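Local coordinates for protein alpha-L-rhamnosidase (PDB 4XHC) that probably hydrolyses terminal alpha-L-rhamnose from glycosides as a family GH78 alpha-L-rhamnosidase and holds rhamnose in its pocket, at residues L40-A43 against E44-P48; A382-L385 against A386-F389; P444-R447 against R448-R452; E484-A487 against Q488-Y492. One frame throughout, in Å; residues are numbered along the deposited sequence.

Contact 1. Residues L40-A43 against E44-P48; sequences LRTA and EALRP
Thr42 and Leu46, four residues apart, meet in a local contact at the surface, where helix 37-45 runs out into a loop. The two side chains lie side by side and point the same way. With Thr42 OG1 at chi1 -58°, its methyl CG2 is set opposite the backbone N and comes within 4.1 Å of Leu46 CD1. The same leucine side chain also runs beside Thr42 O.

Regular i to i+4 bonding persists up to Ala45, whose N donates to Arg41 O at 3.1 Å, after Glu44 N has done so to Leu40 O. Leu46 N then changes partner: it bonds to Ala43 O at 3.1 Å, from above the carbonyl plane, and keeps a weak link to Thr42 O. Arg47 N bonds likewise to Glu44 O, three residues back.

The side chains of the same two residues also pair. Arg47 grips the Glu44 carboxylate side-on, with Arg47 NE 3.1 Å from Glu44 OE2, which lies in the guanidinium plane. Arg47 NH2 is 3.0 Å from Glu44 OE1, and Arg47 NH1 has a further salt bridge to Glu233. On the inner side, Thr42, Ala43 and Leu46 rest on helix 264-276, and Arg269 NH1 donates to Ala43 O. The arrangement is that of a helix C-terminus tightening into a 3-10-like last turn, with an i to i+3 glutamate-arginine salt bridge across it.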
loop_
_atom_site.group_PDB
_atom_site.type_symbol
_atom_site.label_atom_id
_atom_site.label_comp_id
_atom_site.label_asym_id
_atom_site.label_seq_id
_atom_site.Cartn_x
_atom_site.Cartn_y
_atom_site.Cartn_z
ATOM N N LEU A 40 -18.009 -29.420 13.012
ATOM C CA LEU A 40 -17.167 -28.228 12.964
ATOM C C LEU A 40 -16.416 -27.971 14.268
ATOM O O LEU A 40 -15.304 -27.443 14.234
ATOM C CB LEU A 40 -17.979 -26.992 12.585
ATOM C CG LEU A 40 -18.574 -27.011 11.179
ATOM C CD1 LEU A 40 -19.473 -25.801 10.983
ATOM C CD2 LEU A 40 -17.495 -27.066 10.102
ATOM N N ARG A 41 -17.017 -28.327 15.407
ATOM C CA ARG A 41 -16.345 -28.197 16.708
ATOM C C ARG A 41 -15.165 -29.163 16.819
ATOM O O ARG A 41 -14.143 -28.828 17.408
ATOM C CB ARG A 41 -17.322 -28.407 17.878
ATOM C CG ARG A 41 -18.262 -27.227 18.132
ATOM C CD ARG A 41 -19.008 -27.346 19.458
ATOM N NE ARG A 41 -19.566 -28.690 19.651
ATOM C CZ ARG A 41 -20.809 -29.078 19.343
ATOM N NH1 ARG A 41 -21.697 -28.227 18.825
ATOM N NH2 ARG A 41 -21.174 -30.339 19.559
ATOM N N THR A 42 -15.303 -30.347 16.236
ATOM C CA THR A 42 -14.198 -31.302 16.171
ATOM C C THR A 42 -13.038 -30.763 15.316
ATOM O O THR A 42 -11.870 -30.886 15.687
ATOM C CB THR A 42 -14.686 -32.654 15.617
ATOM O OG1 THR A 42 -15.735 -33.146 16.450
ATOM C CG2 THR A 42 -13.561 -33.684 15.572
ATOM N N ALA A 43 -13.365 -30.173 14.173
ATOM C CA ALA A 43 -12.361 -29.579 13.295
ATOM C C ALA A 43 -11.635 -28.415 13.963
ATOM O O ALA A 43 -10.413 -28.311 13.893
ATOM C CB ALA A 43 -13.014 -29.109 12.004
ATOM N N GLU A 44 -12.399 -27.543 14.613
ATOM C CA GLU A 44 -11.848 -26.394 15.324
ATOM C C GLU A 44 -10.858 -26.811 16.425
ATOM O O GLU A 44 -9.784 -26.233 16.543
ATOM C CB GLU A 44 -12.987 -25.555 15.918
ATOM C CG GLU A 44 -12.551 -24.286 16.641
ATOM C CD GLU A 44 -11.671 -23.391 15.784
ATOM O OE1 GLU A 44 -11.983 -23.216 14.581
ATOM O OE2 GLU A 44 -10.667 -22.859 16.313
ATOM N N ALA A 45 -11.206 -27.828 17.209
ATOM C CA ALA A 45 -10.334 -28.302 18.292
ATOM C C ALA A 45 -8.999 -28.874 17.791
ATOM O O ALA A 45 -8.049 -28.979 18.561
ATOM C CB ALA A 45 -11.063 -29.340 19.139
ATOM N N LEU A 46 -8.936 -29.249 16.511
ATOM C CA LEU A 46 -7.730 -29.818 15.911
ATOM C C LEU A 46 -6.889 -28.804 15.125
ATOM O O LEU A 46 -5.918 -29.184 14.484
ATOM C CB LEU A 46 -8.116 -30.973 14.981
ATOM C CG LEU A 46 -8.807 -32.198 15.596
ATOM C CD1 LEU A 46 -9.623 -32.939 14.546
ATOM C CD2 LEU A 46 -7.798 -33.143 16.239
ATOM N N ARG A 47 -7.248 -27.524 15.161
ATOM C CA ARG A 47 -6.450 -26.484 14.497
ATOM C C ARG A 47 -4.999 -26.514 15.009
ATOM O O ARG A 47 -4.772 -26.407 16.204
ATOM C CB ARG A 47 -7.075 -25.100 14.743
ATOM C CG ARG A 47 -6.202 -23.899 14.373
ATOM C CD ARG A 47 -6.731 -22.599 14.983
ATOM N NE ARG A 47 -8.114 -22.353 14.581
ATOM C CZ ARG A 47 -8.494 -21.948 13.371
ATOM N NH1 ARG A 47 -7.596 -21.711 12.416
ATOM N NH2 ARG A 47 -9.782 -21.772 13.107
ATOM N N PRO A 48 -4.013 -26.643 14.107
ATOM C CA PRO A 48 -2.631 -26.723 14.566
ATOM C C PRO A 48 -1.969 -25.371 14.894
ATOM O O PRO A 48 -2.360 -24.316 14.370
ATOM C CB PRO A 48 -1.919 -27.368 13.383
ATOM C CG PRO A 48 -2.686 -26.903 12.189
ATOM C CD PRO A 48 -4.109 -26.704 12.636
#

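Contact 2. Residues A382-L385 against A386-F389; sequences AIWL and AERF
Ala386 N donates to Ala382 O at 2.8 Å and Glu387 N to Ile383 O at 2.9 Å, continuing the regular bonding of helix 368-389 almost to its end. Leu385 O takes two amides: Phe389 N at 3.1 Å, and Arg388 N in a weak bond.

Glu387 then turns its carboxylate back along the helix, across Ile383 and alongside Trp384. OE2 stands 3.6 Å from Ile383 CG2, the branch set opposite the backbone N, and has its ionic partner outside the turn, in Arg398 of the next helix. OE1 lies 4.0 Å from Trp384 CD1, near the plane of the indole at its edge, and the carboxylate is turned 60° against the ring.

On another side of the helix Leu385 CD2 approaches Phe389 CE2 at 4.1 Å, the two side chains crossing at a slant. Ring atom CD2 of Phe389 also lies 3.4 Å from Leu385 O. Arg388 CB sits 3.9 Å above the centre of one face of the phenyl ring.

Farther out, Ile383 and Ala386 pack on helix 391-412, Leu385 and Phe389 on helix 322-340, and the Trp384 ring meets Tyr313. Helix 368-389 ends here and the chain turns almost at once into helix 391-412, which packs against it, consistent with the all-helical six-hairpin glycosidase domain of this family.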
loop_
_atom_site.group_PDB
_atom_site.type_symbol
_atom_site.label_atom_id
_atom_site.label_comp_id
_atom_site.label_asym_id
_atom_site.label_seq_id
_atom_site.Cartn_x
_atom_site.Cartn_y
_atom_site.Cartn_z
ATOM N N ALA A 382 -15.726 -47.503 -1.202
ATOM C CA ALA A 382 -16.989 -47.478 -0.459
ATOM C C ALA A 382 -17.431 -48.889 -0.012
ATOM O O ALA A 382 -18.047 -49.049 1.036
ATOM C CB ALA A 382 -18.079 -46.818 -1.290
ATOM N N ILE A 383 -17.108 -49.904 -0.805
ATOM C CA ILE A 383 -17.404 -51.287 -0.444
ATOM C C ILE A 383 -16.545 -51.707 0.738
ATOM O O ILE A 383 -17.041 -52.319 1.687
ATOM C CB ILE A 383 -17.166 -52.248 -1.623
ATOM C CG1 ILE A 383 -18.217 -52.011 -2.700
ATOM C CG2 ILE A 383 -17.228 -53.704 -1.178
ATOM C CD1 ILE A 383 -17.840 -52.591 -4.047
ATOM N N TRP A 384 -15.257 -51.384 0.689
ATOM C CA TRP A 384 -14.364 -51.777 1.767
ATOM C C TRP A 384 -14.789 -51.130 3.091
ATOM O O TRP A 384 -14.738 -51.774 4.155
ATOM C CB TRP A 384 -12.906 -51.462 1.412
ATOM C CG TRP A 384 -12.360 -52.336 0.302
ATOM C CD1 TRP A 384 -12.726 -53.623 0.015
ATOM C CD2 TRP A 384 -11.332 -51.996 -0.637
ATOM N NE1 TRP A 384 -11.999 -54.101 -1.047
ATOM C CE2 TRP A 384 -11.136 -53.123 -1.469
ATOM C CE3 TRP A 384 -10.554 -50.851 -0.856
ATOM C CZ2 TRP A 384 -10.196 -53.136 -2.510
ATOM C CZ3 TRP A 384 -9.620 -50.866 -1.895
ATOM C CH2 TRP A 384 -9.451 -52.005 -2.706
ATOM N N LEU A 385 -15.235 -49.878 3.017
ATOM C CA LEU A 385 -15.751 -49.182 4.195
ATOM C C LEU A 385 -17.082 -49.782 4.641
ATOM O O LEU A 385 -17.306 -49.998 5.836
ATOM C CB LEU A 385 -15.922 -47.687 3.917
ATOM C CG LEU A 385 -14.640 -46.854 3.812
ATOM C CD1 LEU A 385 -14.953 -45.466 3.277
ATOM C CD2 LEU A 385 -13.936 -46.750 5.156
ATOM N N ALA A 386 -17.963 -50.051 3.681
ATOM C CA ALA A 386 -19.268 -50.643 3.982
ATOM C C ALA A 386 -19.145 -51.982 4.704
ATOM O O ALA A 386 -19.907 -52.249 5.618
ATOM C CB ALA A 386 -20.094 -50.801 2.714
ATOM N N GLU A 387 -18.181 -52.808 4.297
ATOM C CA GLU A 387 -17.938 -54.098 4.952
ATOM C C GLU A 387 -17.794 -53.948 6.479
ATOM O O GLU A 387 -18.248 -54.811 7.224
ATOM C CB GLU A 387 -16.712 -54.817 4.339
ATOM C CG GLU A 387 -17.045 -55.848 3.242
ATOM C CD GLU A 387 -15.926 -56.075 2.210
ATOM O OE1 GLU A 387 -14.731 -55.968 2.563
ATOM O OE2 GLU A 387 -16.235 -56.370 1.026
ATOM N N ARG A 388 -17.202 -52.844 6.941
ATOM C CA ARG A 388 -17.039 -52.574 8.380
ATOM C C ARG A 388 -18.246 -51.913 9.042
ATOM O O ARG A 388 -18.619 -52.291 10.139
ATOM C CB ARG A 388 -15.842 -51.659 8.626
ATOM C CG ARG A 388 -14.517 -52.176 8.109
ATOM C CD ARG A 388 -13.474 -51.066 8.180
ATOM N NE ARG A 388 -12.138 -51.543 7.838
ATOM C CZ ARG A 388 -11.376 -52.300 8.627
ATOM N NH1 ARG A 388 -11.806 -52.688 9.830
ATOM N NH2 ARG A 388 -10.176 -52.677 8.204
ATOM N N PHE A 389 -18.831 -50.906 8.399
ATOM C CA PHE A 389 -19.846 -50.064 9.046
ATOM C C PHE A 389 -21.289 -50.282 8.581
ATOM O O PHE A 389 -22.214 -49.805 9.237
ATOM C CB PHE A 389 -19.478 -48.595 8.860
ATOM C CG PHE A 389 -18.070 -48.273 9.269
ATOM C CD1 PHE A 389 -17.644 -48.499 10.568
ATOM C CD2 PHE A 389 -17.176 -47.739 8.357
ATOM C CE1 PHE A 389 -16.349 -48.200 10.949
ATOM C CE2 PHE A 389 -15.879 -47.438 8.732
ATOM C CZ PHE A 389 -15.464 -47.668 10.030
#

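Contact 3. Residues P444-R447 against R448-R452; sequences PQQR and REIMR. With SO4 (sulfate ion), chain D.
Arg448 starts out against Pro444: its N donates to Pro444 O at 3.0 Å, and CB lies 3.7 Å from the same oxygen in the first turn of helix 444-456. From there CG is set opposite the backbone N (chi1 -164°), and the chain runs extended to NE, away from the preceding turn. CD passes near two sulfate oxygens, O3 and O4. NE donates to both, more closely to O4 at 2.9 Å, and NH2 reaches O4 at 2.9 Å too. The sulfur lies in the guanidinium plane at its edge, so the anion is held side-on. NH1, the other terminal nitrogen, donates to Cys479 O.

Arg452, one turn later, bends at chi2 (-57°) and presents the matching edge: its NE lies 3.0 Å and its NH2 2.9 Å from sulfate O4. That single oxygen therefore takes four N-H groups from two arginines, while Arg452 NH1 forms salt bridges with Glu455 and Glu484.

Elsewhere on the turn, Gln445 and Glu449 run side by side, with NE2 and OE1 4.1 Å apart and the amide and carboxylate planes 71° apart. Ile450 lays CG1 3.4 Å from Gln446 O and packs with Met451 on helix 430-438. Two arginines one turn apart thus form a cationic patch that holds a sulfate in this crystal. The ion probably comes from the crystallisation liquor, and its charge would offset that of the two guanidinium groups.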
loop_
_atom_site.group_PDB
_atom_site.type_symbol
_atom_site.label_atom_id
_atom_site.label_comp_id
_atom_site.label_asym_id
_atom_site.label_seq_id
_atom_site.Cartn_x
_atom_site.Cartn_y
_atom_site.Cartn_z
ATOM N N PRO A 444 -6.121 -58.109 -15.787
ATOM C CA PRO A 444 -4.777 -57.586 -15.496
ATOM C C PRO A 444 -3.878 -57.472 -16.728
ATOM O O PRO A 444 -3.158 -56.479 -16.874
ATOM C CB PRO A 444 -4.205 -58.611 -14.511
ATOM C CG PRO A 444 -5.399 -59.211 -13.858
ATOM C CD PRO A 444 -6.448 -59.264 -14.928
ATOM N N GLN A 445 -3.934 -58.465 -17.613
ATOM C CA GLN A 445 -3.106 -58.442 -18.810
ATOM C C GLN A 445 -3.654 -57.432 -19.862
ATOM O O GLN A 445 -2.867 -56.814 -20.576
ATOM C CB GLN A 445 -2.815 -59.872 -19.314
ATOM C CG GLN A 445 -3.946 -60.620 -19.972
ATOM C CD GLN A 445 -3.463 -61.912 -20.618
ATOM O OE1 GLN A 445 -3.904 -63.002 -20.248
ATOM N NE2 GLN A 445 -2.538 -61.801 -21.575
ATOM N N GLN A 446 -4.970 -57.192 -19.905
ATOM C CA GLN A 446 -5.515 -56.141 -20.771
ATOM C C GLN A 446 -4.962 -54.777 -20.331
ATOM O O GLN A 446 -4.569 -53.934 -21.158
ATOM C CB GLN A 446 -7.057 -56.124 -20.753
ATOM C CG GLN A 446 -7.714 -55.093 -21.713
ATOM C CD GLN A 446 -9.175 -54.749 -21.375
ATOM O OE1 GLN A 446 -9.824 -55.457 -20.604
ATOM N NE2 GLN A 446 -9.686 -53.659 -21.947
ATOM N N ARG A 447 -4.940 -54.574 -19.016
ATOM C CA ARG A 447 -4.499 -53.318 -18.420
ATOM C C ARG A 447 -3.013 -53.060 -18.621
ATOM O O ARG A 447 -2.599 -51.938 -18.859
ATOM C CB ARG A 447 -4.849 -53.312 -16.933
ATOM C CG ARG A 447 -6.317 -53.009 -16.667
ATOM C CD ARG A 447 -6.664 -53.002 -15.180
ATOM N NE ARG A 447 -7.477 -54.163 -14.807
ATOM C CZ ARG A 447 -7.216 -54.991 -13.807
ATOM N NH1 ARG A 447 -6.159 -54.808 -13.021
ATOM N NH2 ARG A 447 -8.026 -56.013 -13.587
ATOM N N ARG A 448 -2.206 -54.105 -18.520
ATOM C CA ARG A 448 -0.786 -53.987 -18.803
ATOM C C ARG A 448 -0.568 -53.646 -20.283
ATOM O O ARG A 448 0.245 -52.785 -20.596
ATOM C CB ARG A 448 -0.060 -55.269 -18.412
ATOM C CG ARG A 448 1.446 -55.136 -18.301
ATOM C CD ARG A 448 2.026 -56.426 -17.780
ATOM N NE ARG A 448 3.466 -56.522 -18.027
ATOM C CZ ARG A 448 4.416 -56.515 -17.086
ATOM N NH1 ARG A 448 4.124 -56.402 -15.785
ATOM N NH2 ARG A 448 5.687 -56.628 -17.446
ATOM N N GLU A 449 -1.302 -54.312 -21.180
ATOM C CA GLU A 449 -1.310 -53.982 -22.627
ATOM C C GLU A 449 -1.691 -52.522 -22.914
ATOM O O GLU A 449 -1.159 -51.926 -23.850
ATOM C CB GLU A 449 -2.288 -54.907 -23.416
ATOM C CG GLU A 449 -1.889 -56.393 -23.555
ATOM C CD GLU A 449 -3.009 -57.305 -24.097
ATOM O OE1 GLU A 449 -2.843 -58.553 -24.046
ATOM O OE2 GLU A 449 -4.058 -56.791 -24.558
ATOM N N ILE A 450 -2.597 -51.948 -22.126
ATOM C CA ILE A 450 -2.952 -50.528 -22.289
ATOM C C ILE A 450 -1.788 -49.582 -21.925
ATOM O O ILE A 450 -1.554 -48.588 -22.618
ATOM C CB ILE A 450 -4.215 -50.155 -21.475
ATOM C CG1 ILE A 450 -5.456 -50.779 -22.108
ATOM C CG2 ILE A 450 -4.413 -48.638 -21.393
ATOM C CD1 ILE A 450 -6.647 -50.821 -21.179
ATOM N N MET A 451 -1.063 -49.889 -20.850
ATOM C CA MET A 451 0.043 -49.045 -20.417
ATOM C C MET A 451 1.202 -49.121 -21.410
ATOM O O MET A 451 1.884 -48.122 -21.643
ATOM C CB MET A 451 0.528 -49.431 -19.021
ATOM C CG MET A 451 -0.535 -49.396 -17.928
ATOM S SD MET A 451 -1.480 -47.869 -17.748
ATOM C CE MET A 451 -0.197 -46.709 -17.274
ATOM N N ARG A 452 1.414 -50.297 -22.001
ATOM C CA ARG A 452 2.359 -50.448 -23.119
ATOM C C ARG A 452 1.914 -49.683 -24.359
ATOM O O ARG A 452 2.742 -49.176 -25.110
ATOM C CB ARG A 452 2.526 -51.917 -23.517
ATOM C CG ARG A 452 3.252 -52.776 -22.512
ATOM C CD ARG A 452 4.625 -52.206 -22.221
ATOM N NE ARG A 452 5.465 -53.149 -21.499
ATOM C CZ ARG A 452 6.609 -52.827 -20.900
ATOM N NH1 ARG A 452 7.069 -51.575 -20.930
ATOM N NH2 ARG A 452 7.295 -53.758 -20.256
HETATM S S SO4 D . 5.361 -56.941 -21.290
HETATM O O1 SO4 D . 6.514 -57.847 -21.164
HETATM O O2 SO4 D . 5.454 -56.347 -22.649
HETATM O O3 SO4 D . 4.141 -57.724 -21.024
HETATM O O4 SO4 D . 5.294 -55.893 -20.248
#

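Contact 4. Residues E484-A487 against Q488-Y492; sequences EAIA and QIKAY
Ile486 CG2 meets the aliphatic end of Lys490, 4.0 Å from CE, in a local i to i+4 contact on helix 482-498. The two side chains lie alongside one another and point the same way. Lys490 CG sits beside its own N and 3.5 Å from Ile486 O, and the extended chain beyond it carries the methylenes past the isoleucine branch to NZ, which forms a salt bridge with Asp213.

Behind this pair Lys490 N donates to Ile486 O at 3.1 Å. The neighbouring bonds, Ile489 N to Ala485 O and Ala491 N to Ala487 O, keep the same i to i+4 spacing. Gln488 CG lies 3.4 Å from Glu484 O, and a bend at chi2 (-60°) turns the amide away beyond it; Ile489 lays CG1 3.3 Å from Ala485 O.

Around this turn, Ile489 and Lys490 touch helix 214-230, Ile486 and Ile489 the C-terminal Leu543, and Gln488 helix 466-478. Farther along, Tyr492 bonds through OH to Phe508 O and meets the Phe508 ring. This is i to i+4 packing along a helix lying between helices 214-230 and 466-478, consistent with the (alpha/alpha)6 barrel of the family.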
loop_
_atom_site.group_PDB
_atom_site.type_symbol
_atom_site.label_atom_id
_atom_site.label_comp_id
_atom_site.label_asym_id
_atom_site.label_seq_id
_atom_site.Cartn_x
_atom_site.Cartn_y
_atom_site.Cartn_z
ATOM N N GLU A 484 9.589 -48.911 -15.313
ATOM C CA GLU A 484 8.992 -47.857 -16.138
ATOM C C GLU A 484 8.491 -46.692 -15.275
ATOM O O GLU A 484 8.545 -45.542 -15.694
ATOM C CB GLU A 484 7.836 -48.413 -16.989
ATOM C CG GLU A 484 8.237 -49.372 -18.118
ATOM C CD GLU A 484 8.692 -50.771 -17.663
ATOM O OE1 GLU A 484 8.577 -51.124 -16.456
ATOM O OE2 GLU A 484 9.173 -51.532 -18.534
ATOM N N ALA A 485 7.992 -46.999 -14.078
ATOM C CA ALA A 485 7.546 -45.972 -13.125
ATOM C C ALA A 485 8.702 -45.150 -12.560
ATOM O O ALA A 485 8.563 -43.950 -12.339
ATOM C CB ALA A 485 6.769 -46.608 -11.984
ATOM N N ILE A 486 9.830 -45.804 -12.302
ATOM C CA ILE A 486 11.022 -45.103 -11.840
ATOM C C ILE A 486 11.522 -44.158 -12.925
ATOM O O ILE A 486 11.735 -42.981 -12.661
ATOM C CB ILE A 486 12.148 -46.079 -11.424
ATOM C CG1 ILE A 486 11.760 -46.821 -10.137
ATOM C CG2 ILE A 486 13.468 -45.336 -11.215
ATOM C CD1 ILE A 486 12.559 -48.086 -9.885
ATOM N N ALA A 487 11.688 -44.667 -14.141
ATOM C CA ALA A 487 12.149 -43.844 -15.267
ATOM C C ALA A 487 11.248 -42.625 -15.516
ATOM O O ALA A 487 11.734 -41.558 -15.912
ATOM C CB ALA A 487 12.255 -44.687 -16.528
ATOM N N GLN A 488 9.950 -42.792 -15.270
ATOM C CA GLN A 488 8.966 -41.726 -15.481
ATOM C C GLN A 488 8.966 -40.650 -14.415
ATOM O O GLN A 488 8.686 -39.489 -14.712
ATOM C CB GLN A 488 7.552 -42.310 -15.591
ATOM C CG GLN A 488 7.175 -42.704 -17.006
ATOM C CD GLN A 488 7.220 -41.526 -17.948
ATOM O OE1 GLN A 488 7.668 -41.664 -19.085
ATOM N NE2 GLN A 488 6.772 -40.356 -17.476
ATOM N N ILE A 489 9.238 -41.037 -13.174
ATOM C CA ILE A 489 9.410 -40.060 -12.108
ATOM C C ILE A 489 10.639 -39.196 -12.412
ATOM O O ILE A 489 10.587 -37.976 -12.329
ATOM C CB ILE A 489 9.546 -40.747 -10.734
ATOM C CG1 ILE A 489 8.193 -41.314 -10.312
ATOM C CG2 ILE A 489 10.064 -39.768 -9.681
ATOM C CD1 ILE A 489 8.270 -42.343 -9.211
ATOM N N LYS A 490 11.728 -39.848 -12.802
ATOM C CA LYS A 490 12.968 -39.161 -13.135
ATOM C C LYS A 490 12.859 -38.228 -14.343
ATOM O O LYS A 490 13.409 -37.128 -14.330
ATOM C CB LYS A 490 14.065 -40.180 -13.412
ATOM C CG LYS A 490 14.518 -40.956 -12.193
ATOM C CD LYS A 490 15.647 -41.893 -12.574
ATOM C CE LYS A 490 16.292 -42.508 -11.357
ATOM N NZ LYS A 490 17.181 -43.617 -11.781
ATOM N N ALA A 491 12.173 -38.674 -15.392
ATOM C CA ALA A 491 12.058 -37.883 -16.618
ATOM C C ALA A 491 11.225 -36.623 -16.399
ATOM O O ALA A 491 11.598 -35.544 -16.855
ATOM C CB ALA A 491 11.448 -38.720 -17.726
ATOM N N TYR A 492 10.107 -36.763 -15.695
ATOM C CA TYR A 492 9.171 -35.658 -15.492
ATOM C C TYR A 492 9.572 -34.743 -14.323
ATOM O O TYR A 492 9.919 -33.589 -14.539
ATOM C CB TYR A 492 7.765 -36.217 -15.296
ATOM C CG TYR A 492 6.660 -35.190 -15.213
ATOM C CD1 TYR A 492 6.257 -34.479 -16.326
ATOM C CD2 TYR A 492 5.990 -34.965 -14.013
ATOM C CE1 TYR A 492 5.234 -33.551 -16.245
ATOM C CE2 TYR A 492 4.963 -34.041 -13.924
ATOM C CZ TYR A 492 4.591 -33.335 -15.040
ATOM O OH TYR A 492 3.559 -32.431 -14.924
#

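How the contacts relate
Contacts 3 and 4 are the pair that meet: Arg452 NH1 lies 3.2 Å from Glu484 OE2 in a salt bridge, their centres being about 18 Å apart. Contact 2 does not touch contact 3, its nearest atoms staying about 11 Å away. Contacts 1 and 4 lie on opposite sides of the chain's centre, about 39 Å between centres, yet both make salt bridges close to the ends of helix 214-230, at Glu233 and Asp213. Past Glu233 the chain soon reaches Asp237, Arg241 and Asp242 of the rhamnose pocket. None of the four contacts contributes a residue to that pocket; their centres lie about 20 to 29 Å from that of the chain.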